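Local coordinates for ABC transporter ATP-binding/permease protein Rv1747 (Mycobacterium tuberculosis, PDB 6CCD) that translocates an unknown substrate across the membrane, is required for virulence, and carries an FHA regulatory module needed for phosphorylation by PknF, this being the first FHA domain, at residues L51-Q55 with G56-A60. Residues are numbered along the deposited sequence; the frame is centred on the assembly and turned at random.
Sequences LRFDQ and GRWVA
Phe53 and Trp58 meet as an edge-to-face pair: the phenyl ring presents its CD1 edge to one face of the indole, with the planes at 69° and the phenyl centroid 4.9 Å from that of the five-membered ring. The same indole face receives Phe53 CB, which stands 3.9 Å from the centroid of the six-membered ring, almost exactly on its normal, as a CH-pi contact. At the indole's edge, near its plane, lies the carbonyl carbon of Leu51. One face of the phenyl ring in turn covers the backbone N of Arg57, displaced toward the rim. The Phe53 ring reaches back over the turn because chi1 (-171°) sets CG opposite the backbone N, which brings CZ to 3.3 Å from Gly56 C. Trp58 NE1 is satisfied by the carbonyl of Pro8, and Phe53 also touches Pro7 and Pro8, so the N-terminal segment borders this aromatic pair. The example is a beta hairpin with a two-residue loop, a type I' turn from Asp54 to Arg57 with Gln55 and Gly56 at its tip, within the mixed sheet of the FHA beta sandwich. Phe53 and Trp58 form a non-hydrogen-bonded pair on the face they share with Leu51 and Ala60, where Leu51 CD2 packs 3.6 Å from Ala60 CB. Arg52 and Val59 exchange two backbone hydrogen bonds; the Val59 N to Arg52 O bond is 2.8 Å long. Nearer the turn, Asp54 N gives a straight bond to Arg57 O (171° at the hydrogen), whereas Arg57 N approaches Asp54 O from above the carbonyl plane. On the other face, Arg52 CG lies alongside Val59 CG2, 3.8 Å away, while the Arg52 guanidinium pairs through NE with Asp26. Gln55 NE2 donates a 3.0 Å bond to Asp54 OD2 from above the carboxylate plane, with OD2 close to the Gln55 amide plane.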
ATOM      1  N   LEU A  51       2.978   0.474  -4.897  1.00 13.01           N
ATOM      2  CA  LEU A  51       1.755  -0.161  -5.391  1.00 12.01           C
ATOM      3  C   LEU A  51       1.778  -0.145  -6.908  1.00 16.16           C
ATOM      4  O   LEU A  51       2.134   0.863  -7.496  1.00 14.65           O
ATOM      5  CB  LEU A  51       0.499   0.560  -4.886  1.00 15.79           C
ATOM      6  CG  LEU A  51       0.507   0.958  -3.407  1.00 13.96           C
ATOM      7  CD1 LEU A  51      -0.778   1.703  -3.037  1.00 13.75           C
ATOM      8  CD2 LEU A  51       0.684  -0.285  -2.520  1.00 13.37           C
ATOM      9  N   ARG A  52       1.389  -1.238  -7.551  1.00 13.16           N
ATOM     10  CA  ARG A  52       1.423  -1.243  -9.013  1.00 15.29           C
ATOM     11  C   ARG A  52       0.561  -2.342  -9.579  1.00 14.27           C
ATOM     12  O   ARG A  52       0.251  -3.321  -8.897  1.00 15.76           O
ATOM     13  CB  ARG A  52       2.854  -1.393  -9.530  1.00 14.67           C
ATOM     14  CG  ARG A  52       3.435  -2.800  -9.339  1.00 14.63           C
ATOM     15  CD  ARG A  52       4.966  -2.809  -9.489  1.00 19.72           C
ATOM     16  NE  ARG A  52       5.471  -2.267 -10.758  1.00 18.83           N
ATOM     17  CZ  ARG A  52       5.915  -3.005 -11.771  1.00 23.15           C
ATOM     18  NH1 ARG A  52       5.908  -4.326 -11.685  1.00 20.54           N
ATOM     19  NH2 ARG A  52       6.380  -2.420 -12.869  1.00 26.13           N
ATOM     20  N   PHE A  53       0.138  -2.148 -10.825  1.00 14.45           N
ATOM     21  CA  PHE A  53      -0.673  -3.138 -11.526  1.00 16.43           C
ATOM     22  C   PHE A  53       0.253  -3.968 -12.402  1.00 17.56           C
ATOM     23  O   PHE A  53       0.894  -3.443 -13.311  1.00 18.39           O
ATOM     24  CB  PHE A  53      -1.758  -2.459 -12.364  1.00 17.78           C
ATOM     25  CG  PHE A  53      -2.769  -3.412 -12.938  1.00 18.83           C
ATOM     26  CD1 PHE A  53      -3.838  -3.845 -12.176  1.00 21.09           C
ATOM     27  CD2 PHE A  53      -2.645  -3.871 -14.241  1.00 22.97           C
ATOM     28  CE1 PHE A  53      -4.768  -4.732 -12.695  1.00 20.98           C
ATOM     29  CE2 PHE A  53      -3.567  -4.756 -14.762  1.00 24.52           C
ATOM     30  CZ  PHE A  53      -4.629  -5.183 -13.990  1.00 19.83           C
ATOM     31  N   ASP A  54       0.325  -5.262 -12.124  1.00 17.56           N
ATOM     32  CA  ASP A  54       1.298  -6.122 -12.778  1.00 19.02           C
ATOM     33  C   ASP A  54       0.720  -7.517 -13.019  1.00 18.11           C
ATOM     34  O   ASP A  54       0.153  -8.129 -12.107  1.00 18.39           O
ATOM     35  CB  ASP A  54       2.572  -6.221 -11.932  1.00 17.63           C
ATOM     36  CG  ASP A  54       3.681  -6.987 -12.640  1.00 19.46           C
ATOM     37  OD1 ASP A  54       3.949  -6.689 -13.822  1.00 23.46           O
ATOM     38  OD2 ASP A  54       4.274  -7.887 -12.021  1.00 23.32           O
ATOM     39  N   GLN A  55       0.863  -8.008 -14.247  1.00 17.91           N
ATOM     40  CA  GLN A  55       0.362  -9.332 -14.591  1.00 19.09           C
ATOM     41  C   GLN A  55      -1.091  -9.483 -14.162  1.00 21.59           C
ATOM     42  O   GLN A  55      -1.464 -10.437 -13.469  1.00 25.71           O
ATOM     43  CB  GLN A  55       1.243 -10.409 -13.952  1.00 19.33           C
ATOM     44  CG  GLN A  55       2.690 -10.367 -14.473  1.00 20.50           C
ATOM     45  CD  GLN A  55       3.632 -11.301 -13.712  1.00 25.64           C
ATOM     46  OE1 GLN A  55       3.611 -12.511 -13.909  1.00 20.33           O
ATOM     47  NE2 GLN A  55       4.461 -10.731 -12.835  1.00 17.65           N
ATOM     48  N   GLY A  56      -1.899  -8.490 -14.523  1.00 23.84           N
ATOM     49  CA  GLY A  56      -3.336  -8.589 -14.363  1.00 20.46           C
ATOM     50  C   GLY A  56      -3.919  -8.294 -12.996  1.00 24.40           C
ATOM     51  O   GLY A  56      -5.124  -8.449 -12.800  1.00 22.61           O
ATOM     52  N   ARG A  57      -3.086  -7.859 -12.056  0.58 21.95           N
ATOM     53  CA  ARG A  57      -3.578  -7.565 -10.717  0.58 22.37           C
ATOM     54  C   ARG A  57      -2.797  -6.450 -10.036  0.58 19.47           C
ATOM     55  O   ARG A  57      -1.628  -6.207 -10.352  0.58 17.49           O
ATOM     56  CB  ARG A  57      -3.520  -8.813  -9.836  0.58 27.34           C
ATOM     57  CG  ARG A  57      -2.103  -9.175  -9.402  0.58 30.25           C
ATOM     58  CD  ARG A  57      -2.102 -10.375  -8.495  0.58 35.14           C
ATOM     59  NE  ARG A  57      -2.782 -11.498  -9.135  0.58 40.45           N
ATOM     60  CZ  ARG A  57      -2.602 -12.768  -8.805  0.58 38.11           C
ATOM     61  NH1 ARG A  57      -3.270 -13.715  -9.448  0.58 38.37           N
ATOM     62  NH2 ARG A  57      -1.758 -13.088  -7.831  0.58 38.96           N
ATOM     63  N   TRP A  58      -3.453  -5.784  -9.089  1.00 16.89           N
ATOM     64  CA  TRP A  58      -2.790  -4.817  -8.234  1.00 15.74           C
ATOM     65  C   TRP A  58      -1.983  -5.543  -7.177  1.00 16.08           C
ATOM     66  O   TRP A  58      -2.446  -6.542  -6.626  1.00 16.47           O
ATOM     67  CB  TRP A  58      -3.806  -3.885  -7.566  1.00 16.42           C
ATOM     68  CG  TRP A  58      -4.305  -2.820  -8.480  1.00 16.76           C
ATOM     69  CD1 TRP A  58      -5.487  -2.806  -9.161  1.00 17.71           C
ATOM     70  CD2 TRP A  58      -3.619  -1.613  -8.838  1.00 15.88           C
ATOM     71  NE1 TRP A  58      -5.582  -1.660  -9.924  1.00 18.28           N
ATOM     72  CE2 TRP A  58      -4.448  -0.910  -9.736  1.00 20.39           C
ATOM     73  CE3 TRP A  58      -2.395  -1.050  -8.468  1.00 16.30           C
ATOM     74  CZ2 TRP A  58      -4.091   0.320 -10.274  1.00 16.62           C
ATOM     75  CZ3 TRP A  58      -2.032   0.164  -9.014  1.00 19.63           C
ATOM     76  CH2 TRP A  58      -2.882   0.841  -9.903  1.00 17.34           C
ATOM     77  N   VAL A  59      -0.776  -5.050  -6.898  1.00 15.32           N
ATOM     78  CA  VAL A  59       0.011  -5.584  -5.797  1.00 13.49           C
ATOM     79  C   VAL A  59       0.557  -4.474  -4.911  1.00 16.45           C
ATOM     80  O   VAL A  59       0.833  -3.377  -5.379  1.00 15.63           O
ATOM     81  CB  VAL A  59       1.191  -6.455  -6.297  1.00 19.10           C
ATOM     82  CG1 VAL A  59       0.669  -7.729  -6.922  1.00 20.50           C
ATOM     83  CG2 VAL A  59       2.071  -5.682  -7.289  1.00 15.63           C
ATOM     84  N   ALA A  60       0.695  -4.772  -3.623  1.00 14.36           N
ATOM     85  CA  ALA A  60       1.423  -3.914  -2.697  1.00 12.39           C
ATOM     86  C   ALA A  60       2.754  -4.573  -2.384  1.00 15.23           C
ATOM     87  O   ALA A  60       2.784  -5.690  -1.887  1.00 15.08           O
ATOM     88  CB  ALA A  60       0.635  -3.686  -1.413  1.00 13.37           C
TER